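Local coordinates for glyoxalase family protein (Bacillus cereus, PDB 1SS4) that is of unknown function but belongs to the glyoxalase superfamily, probably binds a metal ion and may act as a methylmalonyl-CoA epimerase, at residues 135-138 with 142-145; 18-23 with 85-90; 35-40 with 69-74. All blocks are in the same frame, centred on the assembly; numbering follows the deposited sequence.

Contact 1: residues 135-138 with 142-145; sequences YIRG and ILIG. With FMT (formic acid), chain F.
I136 and I144 face each other as an antiparallel hydrogen-bonded pair, and their backbones close both bonds: I136 N gives to I144 O at 2.9 Å, and I144 N returns one to I136 O. This is the beta hairpin of strands 131-137 and 143-149, the last two strands of the second βαβββ module of the glyoxalase (VOC) fold. Next to the turn, a third backbone bond runs from G138 N to I142 O at 2.8 Å.

Y135, R137 and L143 share one face of the sheet. L143 CD1 lies obliquely by the tyrosine ring, 4.1 Å from Y135 CD1, and 3.9 Å from I136 O. With chi1 at -168°, CG of L143 stands opposite its own backbone N, which carries the two methyls over to Y135. The other ortho carbon of the ring, Y135 CD2, lies 4.1 Å from G145 CA; strand 119-127 supports the tyrosine through V121.

I136 and I144 use the other face, where I144 packs on F28 and F29 of helix 22-32. Y96 of the second subunit lies against I142 and I144 and hydrogen-bonds to L143 O.

R137 bends at chi2 (-101°), which brings the NH1 end of the guanidinium face over L143 CB. The guanidinium edge holds a formic acid that is most likely a crystallisation additive: R137 NE reaches FMT O1 at 2.8 Å and R137 NH2 reaches FMT O2 at 3.2 Å.

Contact 2: residues 18-23 with 85-90; sequences VVESLD and DHRTAP. With NA (sodium ion), chain D.
R87 reaches from the loop after strand 71-79 to E20, just ahead of helix 22-32, and its side chain carries nearly the whole contact. From CB the chain runs out through CG to CD, which only grazes V18 O. It then bends at chi3 (-55°), and this kink brings the guanidinium edge between two carboxylates.

NE comes first: it binds D85 OD1 at 2.8 Å, while NH2 takes D85 OD2 at 3.0 Å, a side-on grip with one nitrogen to each oxygen. Both nitrogens stand well above the carboxylate plane. OD1 also accepts from R87 N, which comes from the face opposite NE, so backbone and side chain of the same arginine clamp one oxygen.

NH1 points the other way, to E20 OE2 at 3.0 Å. The bond is almost straight at 170° and lies in the guanidinium plane, but it meets the oxygen on its anti side, with the two flat groups turned 68° apart. E20 gets there with an extended chain, and its CB packs 3.5 Å from NH1. A water also links the two, giving to E20 OE2 at 2.6 Å and accepting from R87 NH2.

E140 is a further partner of NH1 and also accepts from the backbone N of E20 and of S21. The main-chain O of D85 ligates a sodium ion at 2.4 Å, and two waters are further ligands.

The result is a three-residue salt-bridge network built on an Asx turn at D85, leading into a type I beta turn from H86 to A89.

Contact 3: residues 35-40 with 69-74; sequences NLEGRA and HSRIEL
R71 NE and E37 OE1 meet at 2.9 Å, one half of a two-pronged salt bridge; the other half joins R71 NH2 to E37 OE2 at the same 2.9 Å. The pair lies on the first four-stranded sheet of the glyoxalase (VOC) fold, whose order is 9-18, 71-79, 57-64, 35-42. Strands 35-42 and 71-79 are therefore not neighbours: strand 57-64 runs between them, and the two side chains bridge over it.

The grip is side-on, NE and one terminal nitrogen each taking its own oxygen, but it is not coplanar. Carboxylate and guanidinium are turned 51° against each other. OE1 lies close to the guanidinium plane, yet NE approaches it from above the carboxylate plane, 36° out. NH2 meets OE2 on its syn side, again tilted from the plane. Both bonds bend moderately at the hydrogen.

Each chain travels some way to get there. R71 starts with CG beside its backbone N (chi1 -70°) and runs extended to NE, after which the guanidinium turns to present its edge to the glutamate. E37 also extends beyond CG, and the two side chains cross at about a right angle. V64 of the intervening strand touches both side chains, and M62 packs on E37.

The contact lies at the surface, and two charged bonds on one carboxylate fix its rotation. A weak hydrogen bond from R71 NH1 to G68 O ties the guanidinium back to the loop before its strand. R71 CD, bonded to NE, therefore also comes within 3.6 Å of E37 OE1.

Contact 3 lies in the first four-stranded sheet and contact 1 in the second, on opposite sides of the chain's centre with their own centres about 18 Å apart. The 18-23/85-90 contact sits between the modules, joining the entry to helix 22-32 with the loop that leads to strand 95-103. It touches both others: D23 OD1 forms a salt bridge with R39 NH2 at 2.6 Å on one side, and on the other R137 NH2 hydrogen-bonds to A89 O at 2.8 Å. Along the chain, contact 3 falls within the span that contact 2 encloses, and contact 1 follows. All three also touch the second subunit, so both modules contribute to the dimer interface.

Contact 1: residues 135-138 with 142-145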
loop_
_atom_site.group_PDB
_atom_site.type_symbol
_atom_site.label_atom_id
_atom_site.label_comp_id
_atom_site.label_asym_id
_atom_site.label_seq_id
_atom_site.Cartn_x
_atom_site.Cartn_y
_atom_site.Cartn_z
ATOM N N TYR A 135 11.134 -11.365 1.497
ATOM C CA TYR A 135 10.287 -10.510 2.324
ATOM C C TYR A 135 11.183 -10.105 3.474
ATOM O O TYR A 135 11.934 -10.920 4.008
ATOM C CB TYR A 135 9.086 -11.266 2.894
ATOM C CG TYR A 135 7.861 -11.324 2.011
ATOM C CD1 TYR A 135 6.642 -11.784 2.522
ATOM C CD2 TYR A 135 7.914 -10.947 0.674
ATOM C CE1 TYR A 135 5.513 -11.863 1.721
ATOM C CE2 TYR A 135 6.797 -11.030 -0.135
ATOM C CZ TYR A 135 5.599 -11.491 0.397
ATOM O OH TYR A 135 4.505 -11.603 -0.419
ATOM N N ILE A 136 11.093 -8.848 3.861
ATOM C CA ILE A 136 11.897 -8.315 4.941
ATOM C C ILE A 136 11.003 -7.539 5.872
ATOM O O ILE A 136 10.075 -6.874 5.414
ATOM C CB ILE A 136 12.946 -7.320 4.391
ATOM C CG1 ILE A 136 13.939 -8.059 3.501
ATOM C CG2 ILE A 136 13.639 -6.587 5.534
ATOM C CD1 ILE A 136 14.818 -9.007 4.261
ATOM N N ARG A 137 11.277 -7.646 7.174
ATOM C CA ARG A 137 10.574 -6.877 8.186
ATOM C C ARG A 137 11.525 -5.691 8.368
ATOM O O ARG A 137 12.648 -5.846 8.885
ATOM C CB ARG A 137 10.456 -7.660 9.499
ATOM C CG ARG A 137 9.499 -8.840 9.450
ATOM C CD ARG A 137 8.182 -8.491 10.095
ATOM N NE ARG A 137 7.142 -9.495 9.871
ATOM C CZ ARG A 137 5.863 -9.187 9.690
ATOM N NH1 ARG A 137 5.507 -7.912 9.708
ATOM N NH2 ARG A 137 4.947 -10.140 9.498
ATOM N N GLY A 138 11.098 -4.515 7.917
ATOM C CA GLY A 138 11.948 -3.347 8.016
ATOM C C GLY A 138 11.697 -2.495 9.237
ATOM O O GLY A 138 11.486 -3.013 10.335
ATOM N N ILE A 142 7.660 -3.417 9.802
ATOM C CA ILE A 142 6.813 -3.294 8.618
ATOM C C ILE A 142 7.270 -4.193 7.463
ATOM O O ILE A 142 8.433 -4.180 7.056
ATOM C CB ILE A 142 6.736 -1.807 8.188
ATOM C CG1 ILE A 142 5.999 -1.028 9.291
ATOM C CG2 ILE A 142 6.002 -1.650 6.835
ATOM C CD1 ILE A 142 6.110 0.477 9.191
ATOM N N LEU A 143 6.333 -4.970 6.937
ATOM C CA LEU A 143 6.616 -5.903 5.853
ATOM C C LEU A 143 6.836 -5.243 4.491
ATOM O O LEU A 143 5.985 -4.491 3.998
ATOM C CB LEU A 143 5.483 -6.923 5.742
ATOM C CG LEU A 143 5.744 -8.138 4.845
ATOM C CD1 LEU A 143 6.837 -8.991 5.479
ATOM C CD2 LEU A 143 4.443 -8.957 4.696
ATOM N N ILE A 144 7.987 -5.556 3.891
ATOM C CA ILE A 144 8.381 -5.056 2.576
ATOM C C ILE A 144 8.832 -6.242 1.735
ATOM O O ILE A 144 9.322 -7.224 2.259
ATOM C CB ILE A 144 9.582 -4.107 2.682
ATOM C CG1 ILE A 144 9.264 -2.961 3.639
ATOM C CG2 ILE A 144 9.932 -3.584 1.333
ATOM C CD1 ILE A 144 8.145 -2.076 3.160
ATOM N N GLY A 145 8.652 -6.135 0.428
ATOM C CA GLY A 145 9.083 -7.167 -0.481
ATOM C C GLY A 145 10.211 -6.561 -1.316
ATOM O O GLY A 145 10.198 -5.374 -1.640
HETATM C C FMT F . 7.108 -13.022 10.226
HETATM O O1 FMT F . 7.947 -12.087 10.446
HETATM O O2 FMT F . 6.493 -12.867 9.120
#

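Contact 2: residues 18-23 with 85-90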
loop_
_atom_site.group_PDB
_atom_site.type_symbol
_atom_site.label_atom_id
_atom_site.label_comp_id
_atom_site.label_asym_id
_atom_site.label_seq_id
_atom_site.Cartn_x
_atom_site.Cartn_y
_atom_site.Cartn_z
ATOM N N VAL A 18 1.266 4.437 8.634
ATOM C CA VAL A 18 1.241 5.166 9.901
ATOM C C VAL A 18 2.378 4.554 10.714
ATOM O O VAL A 18 2.417 3.346 10.912
ATOM C CB VAL A 18 -0.107 4.966 10.627
ATOM C CG1 VAL A 18 -0.061 5.564 12.022
ATOM C CG2 VAL A 18 -1.196 5.610 9.823
ATOM N N VAL A 19 3.320 5.385 11.154
ATOM C CA VAL A 19 4.458 4.876 11.888
ATOM C C VAL A 19 4.623 5.518 13.258
ATOM O O VAL A 19 3.994 6.542 13.560
ATOM C CB VAL A 19 5.758 5.047 11.074
ATOM C CG1 VAL A 19 5.609 4.353 9.726
ATOM C CG2 VAL A 19 6.072 6.527 10.872
ATOM N N GLU A 20 5.457 4.881 14.079
ATOM C CA GLU A 20 5.757 5.331 15.435
ATOM C C GLU A 20 6.777 6.475 15.399
ATOM O O GLU A 20 6.629 7.479 16.088
ATOM C CB GLU A 20 6.328 4.152 16.228
ATOM C CG GLU A 20 6.403 4.353 17.719
ATOM C CD GLU A 20 6.916 3.112 18.445
ATOM O OE1 GLU A 20 7.022 3.182 19.692
ATOM O OE2 GLU A 20 7.214 2.071 17.782
ATOM N N SER A 21 7.815 6.310 14.588
ATOM C CA SER A 21 8.877 7.314 14.447
ATOM C C SER A 21 9.041 7.729 12.990
ATOM O O SER A 21 9.451 6.923 12.154
ATOM C CB SER A 21 10.217 6.758 14.941
ATOM O OG SER A 21 11.295 7.591 14.531
ATOM N N LEU A 22 8.718 8.985 12.685
ATOM C CA LEU A 22 8.865 9.473 11.321
ATOM C C LEU A 22 10.359 9.493 10.955
ATOM O O LEU A 22 10.757 9.082 9.854
ATOM C CB LEU A 22 8.245 10.870 11.191
ATOM C CG LEU A 22 7.757 11.260 9.795
ATOM C CD1 LEU A 22 6.757 10.208 9.287
ATOM C CD2 LEU A 22 7.108 12.640 9.836
ATOM N N ASP A 23 11.195 9.960 11.875
ATOM C CA ASP A 23 12.630 9.977 11.596
ATOM C C ASP A 23 13.158 8.600 11.179
ATOM O O ASP A 23 13.888 8.486 10.191
ATOM C CB ASP A 23 13.428 10.443 12.818
ATOM C CG ASP A 23 13.294 11.927 13.080
ATOM O OD1 ASP A 23 12.948 12.673 12.144
ATOM O OD2 ASP A 23 13.549 12.349 14.227
ATOM N N ASP A 85 -2.505 -1.604 16.125
ATOM C CA ASP A 85 -1.209 -1.765 15.444
ATOM C C ASP A 85 -1.249 -3.022 14.582
ATOM O O ASP A 85 -1.557 -4.080 15.093
ATOM C CB ASP A 85 -0.111 -1.888 16.510
ATOM C CG ASP A 85 1.295 -2.095 15.926
ATOM O OD1 ASP A 85 1.506 -1.830 14.731
ATOM O OD2 ASP A 85 2.201 -2.525 16.684
ATOM N N HIS A 86 -1.024 -2.916 13.276
ATOM C CA HIS A 86 -0.945 -4.117 12.453
ATOM C C HIS A 86 0.410 -4.103 11.729
ATOM O O HIS A 86 0.609 -4.761 10.721
ATOM C CB HIS A 86 -2.108 -4.247 11.443
ATOM C CG HIS A 86 -2.418 -2.990 10.693
ATOM N ND1 HIS A 86 -3.216 -1.998 11.210
ATOM C CD2 HIS A 86 -2.042 -2.570 9.461
ATOM C CE1 HIS A 86 -3.322 -1.017 10.330
ATOM N NE2 HIS A 86 -2.621 -1.340 9.257
ATOM N N ARG A 87 1.353 -3.338 12.262
ATOM C CA ARG A 87 2.681 -3.277 11.651
ATOM C C ARG A 87 3.329 -4.653 11.563
ATOM O O ARG A 87 3.998 -4.948 10.582
ATOM C CB ARG A 87 3.596 -2.354 12.446
ATOM C CG ARG A 87 3.304 -0.877 12.274
ATOM C CD ARG A 87 4.163 -0.067 13.264
ATOM N NE ARG A 87 3.977 -0.511 14.650
ATOM C CZ ARG A 87 4.707 -0.084 15.684
ATOM N NH1 ARG A 87 5.686 0.810 15.501
ATOM N NH2 ARG A 87 4.464 -0.548 16.904
ATOM N N THR A 88 3.129 -5.488 12.580
ATOM C CA THR A 88 3.722 -6.818 12.558
ATOM C C THR A 88 2.689 -7.928 12.340
ATOM O O THR A 88 2.840 -9.035 12.842
ATOM C CB THR A 88 4.552 -7.078 13.860
ATOM O OG1 THR A 88 3.825 -6.623 15.005
ATOM C CG2 THR A 88 5.893 -6.317 13.803
ATOM N N ALA A 89 1.637 -7.627 11.586
ATOM C CA ALA A 89 0.598 -8.615 11.312
ATOM C C ALA A 89 1.214 -9.803 10.586
ATOM O O ALA A 89 2.221 -9.655 9.875
ATOM C CB ALA A 89 -0.507 -7.990 10.433
ATOM N N PRO A 90 0.649 -10.997 10.776
ATOM C CA PRO A 90 1.236 -12.138 10.063
ATOM C C PRO A 90 1.045 -11.993 8.551
ATOM O O PRO A 90 0.180 -11.232 8.086
ATOM C CB PRO A 90 0.493 -13.347 10.635
ATOM C CG PRO A 90 -0.730 -12.784 11.279
ATOM C CD PRO A 90 -0.334 -11.425 11.785
HETATM NA NA NA D . -2.453 -6.101 16.064
HETATM O O HOH W 1 6.375 -0.013 19.016
HETATM O O HOH W 2 -4.207 -5.384 13.922
HETATM O O HOH W 3 -0.567 -5.720 17.864
#

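Contact 3: residues 35-40 with 69-74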
loop_
_atom_site.group_PDB
_atom_site.type_symbol
_atom_site.label_atom_id
_atom_site.label_comp_id
_atom_site.label_asym_id
_atom_site.label_seq_id
_atom_site.Cartn_x
_atom_site.Cartn_y
_atom_site.Cartn_z
ATOM N N ASN A 35 13.375 8.949 -2.144
ATOM C CA ASN A 35 13.816 10.278 -1.722
ATOM C C ASN A 35 12.684 11.003 -1.001
ATOM O O ASN A 35 11.508 10.803 -1.308
ATOM C CB ASN A 35 14.270 11.086 -2.940
ATOM C CG ASN A 35 15.347 10.371 -3.744
ATOM O OD1 ASN A 35 16.184 9.654 -3.186
ATOM N ND2 ASN A 35 15.335 10.572 -5.064
ATOM N N LEU A 36 13.053 11.841 -0.034
ATOM C CA LEU A 36 12.097 12.596 0.752
ATOM C C LEU A 36 11.743 13.886 0.020
ATOM O O LEU A 36 12.620 14.722 -0.198
ATOM C CB LEU A 36 12.712 12.920 2.107
ATOM C CG LEU A 36 11.956 13.813 3.082
ATOM C CD1 LEU A 36 10.616 13.169 3.479
ATOM C CD2 LEU A 36 12.825 14.014 4.306
ATOM N N GLU A 37 10.474 14.035 -0.366
ATOM C CA GLU A 37 10.003 15.229 -1.087
ATOM C C GLU A 37 9.677 16.345 -0.123
ATOM O O GLU A 37 9.976 17.516 -0.372
ATOM C CB GLU A 37 8.732 14.943 -1.894
ATOM C CG GLU A 37 8.901 14.136 -3.151
ATOM C CD GLU A 37 7.623 14.119 -3.986
ATOM O OE1 GLU A 37 6.572 13.697 -3.459
ATOM O OE2 GLU A 37 7.671 14.525 -5.168
ATOM N N GLY A 38 9.059 15.982 0.988
ATOM C CA GLY A 38 8.693 16.985 1.957
ATOM C C GLY A 38 8.335 16.369 3.287
ATOM O O GLY A 38 8.132 15.154 3.407
ATOM N N ARG A 39 8.242 17.227 4.289
ATOM C CA ARG A 39 7.925 16.798 5.631
ATOM C C ARG A 39 7.248 17.967 6.315
ATOM O O ARG A 39 7.724 19.100 6.222
ATOM C CB ARG A 39 9.224 16.429 6.346
ATOM C CG ARG A 39 9.046 16.038 7.771
ATOM C CD ARG A 39 10.363 15.569 8.359
ATOM N NE ARG A 39 10.153 15.082 9.714
ATOM C CZ ARG A 39 11.036 14.370 10.394
ATOM N NH1 ARG A 39 12.208 14.056 9.844
ATOM N NH2 ARG A 39 10.740 13.962 11.617
ATOM N N ALA A 40 6.142 17.704 6.997
ATOM C CA ALA A 40 5.440 18.782 7.656
ATOM C C ALA A 40 4.451 18.329 8.709
ATOM O O ALA A 40 3.982 17.194 8.705
ATOM C CB ALA A 40 4.734 19.634 6.614
ATOM N N HIS A 69 7.481 7.901 -10.309
ATOM C CA HIS A 69 6.122 7.402 -10.478
ATOM C C HIS A 69 5.405 6.959 -9.220
ATOM O O HIS A 69 4.176 6.908 -9.192
ATOM C CB HIS A 69 6.096 6.195 -11.412
ATOM C CG HIS A 69 6.687 6.445 -12.760
ATOM N ND1 HIS A 69 6.347 7.535 -13.531
ATOM C CD2 HIS A 69 7.540 5.701 -13.507
ATOM C CE1 HIS A 69 6.962 7.452 -14.697
ATOM N NE2 HIS A 69 7.691 6.348 -14.708
ATOM N N SER A 70 6.163 6.612 -8.192
ATOM C CA SER A 70 5.553 6.065 -6.995
ATOM C C SER A 70 5.916 6.797 -5.734
ATOM O O SER A 70 7.017 7.329 -5.604
ATOM C CB SER A 70 5.954 4.604 -6.871
ATOM O OG SER A 70 5.801 3.949 -8.115
ATOM N N ARG A 71 4.992 6.797 -4.787
ATOM C CA ARG A 71 5.234 7.486 -3.540
ATOM C C ARG A 71 4.734 6.724 -2.325
ATOM O O ARG A 71 3.745 5.989 -2.398
ATOM C CB ARG A 71 4.566 8.867 -3.565
ATOM C CG ARG A 71 5.217 9.872 -4.502
ATOM C CD ARG A 71 4.334 11.116 -4.700
ATOM N NE ARG A 71 5.095 12.164 -5.369
ATOM C CZ ARG A 71 5.350 12.190 -6.673
ATOM N NH1 ARG A 71 4.887 11.231 -7.466
ATOM N NH2 ARG A 71 6.104 13.158 -7.176
ATOM N N ILE A 72 5.430 6.931 -1.210
ATOM C CA ILE A 72 5.061 6.343 0.069
ATOM C C ILE A 72 4.881 7.519 1.023
ATOM O O ILE A 72 5.797 8.315 1.241
ATOM C CB ILE A 72 6.144 5.419 0.618
ATOM C CG1 ILE A 72 6.258 4.189 -0.263
ATOM C CG2 ILE A 72 5.839 5.043 2.079
ATOM C CD1 ILE A 72 7.576 3.418 -0.064
ATOM N N GLU A 73 3.681 7.639 1.573
ATOM C CA GLU A 73 3.398 8.707 2.519
ATOM C C GLU A 73 3.532 8.125 3.912
ATOM O O GLU A 73 2.876 7.132 4.240
ATOM C CB GLU A 73 1.974 9.238 2.332
ATOM C CG GLU A 73 1.654 10.439 3.213
ATOM C CD GLU A 73 0.251 11.010 2.967
ATOM O OE1 GLU A 73 -0.108 11.269 1.796
ATOM O OE2 GLU A 73 -0.495 11.207 3.940
ATOM N N LEU A 74 4.369 8.749 4.728
ATOM C CA LEU A 74 4.580 8.306 6.094
ATOM C C LEU A 74 3.875 9.297 7.016
ATOM O O LEU A 74 4.020 10.520 6.861
ATOM C CB LEU A 74 6.089 8.240 6.385
ATOM C CG LEU A 74 6.883 7.311 5.458
ATOM C CD1 LEU A 74 8.381 7.505 5.669
ATOM C CD2 LEU A 74 6.499 5.835 5.712
#